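Long-range contact in internalin C2 (Listeria monocytogenes serotype 4b str. F2365, PDB 4FHO), which is a leucine-rich-repeat protein of the internalin family, probably acting in bacterial adhesion to or invasion of host cells: residues Leu159-Ile164 against Leu181-Ala186. Residues are numbered along the deposited sequence; the frame is centred on the assembly and turned at random.
With SO4 (sulfate ion), chain C.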
loop_
_atom_site.group_PDB
_atom_site.type_symbol
_atom_site.label_atom_id
_atom_site.label_comp_id
_atom_site.label_asym_id
_atom_site.label_seq_id
_atom_site.Cartn_x
_atom_site.Cartn_y
_atom_site.Cartn_z
ATOM N N LEU A 159 -3.998 7.511 9.938
ATOM C CA LEU A 159 -4.882 6.839 8.967
ATOM C C LEU A 159 -6.230 7.576 8.844
ATOM O O LEU A 159 -6.903 7.802 9.847
ATOM C CB LEU A 159 -5.110 5.354 9.315
ATOM C CG LEU A 159 -4.022 4.338 8.916
ATOM C CD1 LEU A 159 -4.292 2.966 9.507
ATOM C CD2 LEU A 159 -3.869 4.229 7.411
ATOM N N GLN A 160 -6.558 7.987 7.619
ATOM C CA GLN A 160 -7.862 8.571 7.243
ATOM C C GLN A 160 -8.770 7.567 6.523
ATOM O O GLN A 160 -9.993 7.640 6.652
ATOM C CB GLN A 160 -7.647 9.773 6.311
ATOM C CG GLN A 160 -6.852 10.918 6.943
ATOM C CD GLN A 160 -6.627 12.083 5.992
ATOM O OE1 GLN A 160 -7.491 12.417 5.180
ATOM N NE2 GLN A 160 -5.459 12.708 6.089
ATOM N N TYR A 161 -8.176 6.668 5.740
ATOM C CA TYR A 161 -8.905 5.694 4.901
ATOM C C TYR A 161 -8.307 4.322 5.130
ATOM O O TYR A 161 -7.117 4.121 4.863
ATOM C CB TYR A 161 -8.786 6.100 3.435
ATOM C CG TYR A 161 -9.616 5.292 2.457
ATOM C CD1 TYR A 161 -9.197 4.026 2.043
ATOM C CD2 TYR A 161 -10.797 5.803 1.909
ATOM C CE1 TYR A 161 -9.942 3.278 1.140
ATOM C CE2 TYR A 161 -11.544 5.057 0.989
ATOM C CZ TYR A 161 -11.108 3.792 0.618
ATOM O OH TYR A 161 -11.805 3.017 -0.278
ATOM N N LEU A 162 -9.126 3.387 5.618
ATOM C CA LEU A 162 -8.710 1.994 5.830
ATOM C C LEU A 162 -9.704 1.070 5.144
ATOM O O LEU A 162 -10.885 1.094 5.464
ATOM C CB LEU A 162 -8.620 1.650 7.319
ATOM C CG LEU A 162 -8.233 0.213 7.728
ATOM C CD1 LEU A 162 -6.903 -0.233 7.107
ATOM C CD2 LEU A 162 -8.184 0.041 9.241
ATOM N N SER A 163 -9.205 0.230 4.239
ATOM C CA SER A 163 -10.013 -0.739 3.540
ATOM C C SER A 163 -9.472 -2.132 3.853
ATOM O O SER A 163 -8.341 -2.447 3.503
ATOM C CB SER A 163 -9.960 -0.421 2.051
ATOM O OG SER A 163 -10.952 -1.108 1.367
ATOM N N ILE A 164 -10.301 -2.954 4.499
ATOM C CA ILE A 164 -9.950 -4.311 4.947
ATOM C C ILE A 164 -10.990 -5.367 4.540
ATOM O O ILE A 164 -11.029 -6.453 5.120
ATOM C CB ILE A 164 -9.717 -4.351 6.480
ATOM C CG1 ILE A 164 -10.939 -3.834 7.249
ATOM C CG2 ILE A 164 -8.461 -3.564 6.849
ATOM C CD1 ILE A 164 -10.917 -4.184 8.724
ATOM N N LEU A 181 -9.801 8.602 11.150
ATOM C CA LEU A 181 -10.500 7.779 10.139
ATOM C C LEU A 181 -11.852 8.359 9.725
ATOM O O LEU A 181 -12.726 8.563 10.579
ATOM C CB LEU A 181 -10.744 6.331 10.602
ATOM C CG LEU A 181 -9.643 5.284 10.499
ATOM C CD1 LEU A 181 -10.189 3.973 11.032
ATOM C CD2 LEU A 181 -9.120 5.119 9.078
ATOM N N THR A 182 -12.003 8.620 8.426
ATOM C CA THR A 182 -13.287 8.984 7.820
ATOM C C THR A 182 -13.959 7.832 7.056
ATOM O O THR A 182 -15.189 7.839 6.923
ATOM C CB THR A 182 -13.154 10.225 6.914
ATOM O OG1 THR A 182 -12.064 10.042 6.004
ATOM C CG2 THR A 182 -12.905 11.471 7.748
ATOM N N THR A 183 -13.183 6.862 6.559
ATOM C CA THR A 183 -13.724 5.694 5.864
ATOM C C THR A 183 -13.152 4.406 6.435
ATOM O O THR A 183 -11.919 4.251 6.540
ATOM C CB THR A 183 -13.445 5.765 4.354
ATOM O OG1 THR A 183 -14.020 6.964 3.823
ATOM C CG2 THR A 183 -14.014 4.539 3.628
ATOM N N LEU A 184 -14.051 3.503 6.834
ATOM C CA LEU A 184 -13.705 2.129 7.163
ATOM C C LEU A 184 -14.534 1.247 6.259
ATOM O O LEU A 184 -15.751 1.217 6.383
ATOM C CB LEU A 184 -13.978 1.777 8.623
ATOM C CG LEU A 184 -13.681 0.319 9.018
ATOM C CD1 LEU A 184 -12.202 -0.010 8.827
ATOM C CD2 LEU A 184 -14.106 0.015 10.444
ATOM N N ARG A 185 -13.869 0.519 5.364
ATOM C CA ARG A 185 -14.525 -0.455 4.509
ATOM C C ARG A 185 -14.093 -1.842 4.953
ATOM O O ARG A 185 -12.910 -2.172 4.870
ATOM C CB ARG A 185 -14.167 -0.204 3.060
ATOM C CG ARG A 185 -14.853 1.031 2.511
ATOM C CD ARG A 185 -14.507 1.181 1.058
ATOM N NE ARG A 185 -15.257 2.261 0.441
ATOM C CZ ARG A 185 -15.262 2.531 -0.861
ATOM N NH1 ARG A 185 -14.538 1.813 -1.733
ATOM N NH2 ARG A 185 -15.984 3.549 -1.299
ATOM N N ALA A 186 -15.050 -2.627 5.447
ATOM C CA ALA A 186 -14.782 -3.926 6.065
ATOM C C ALA A 186 -15.817 -4.994 5.710
ATOM O O ALA A 186 -16.058 -5.900 6.512
ATOM C CB ALA A 186 -14.658 -3.761 7.574
HETATM S S SO4 C . -14.644 3.131 -5.044
HETATM O O1 SO4 C . -15.912 2.821 -5.757
HETATM O O2 SO4 C . -14.040 1.875 -4.538
HETATM O O3 SO4 C . -13.680 3.798 -5.959
HETATM O O4 SO4 C . -14.939 4.038 -3.911
#
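Y161 swings CG away from its own backbone N (chi1 -173°), laying its ring beside T183, while R185, straight from CG to NE, carries its guanidinium past the phenol end. The two belong to neighbouring parallel strands, 161-163 and 183-185, of the leucine-rich-repeat sheet, one 22-residue turn of the solenoid apart. T183 CB sits 3.6 Å from Y161 CD2, and the ring also meets Y141 of the preceding strand. Y161 OH lies over one face of the R185 guanidinium, whose plane is turned 56° from the ring. Y161 OH and R185 NH1 approach to 3.3 Å, but the hydrogen-bond geometry is poor, so this is contact without a bond. R185 NE makes a salt bridge to E205 on the next strand, which should help fix the rotation of the guanidinium. S163 OG, on the same face, is hydrogen-bonded to D143.

On the other face lies the leucine core. L162 and L184 run side by side, L162 CD2 4.0 Å from L184 CD1, and the methyl CD2 of L181 fits against L162 CB. Beyond them I164 CG1 packs on A186 CB at 3.7 Å.

N-H…O hydrogen bonds join the backbones: L162 N to T183 O, R185 N to L162 O, and the short I164 N to R185 O (2.7 Å). Just ahead of the strands, Q160 O accepts three hydrogen bonds: T182 N in the carbonyl plane on a lone pair, T183 N, and the T182 hydroxyl from above that plane. A sulfate, probably from the crystallisation liquor, rests at the guanidinium edge, where R185 NH1 reaches its O2 at 2.8 Å and R185 NH2 its O4 at 2.9 Å.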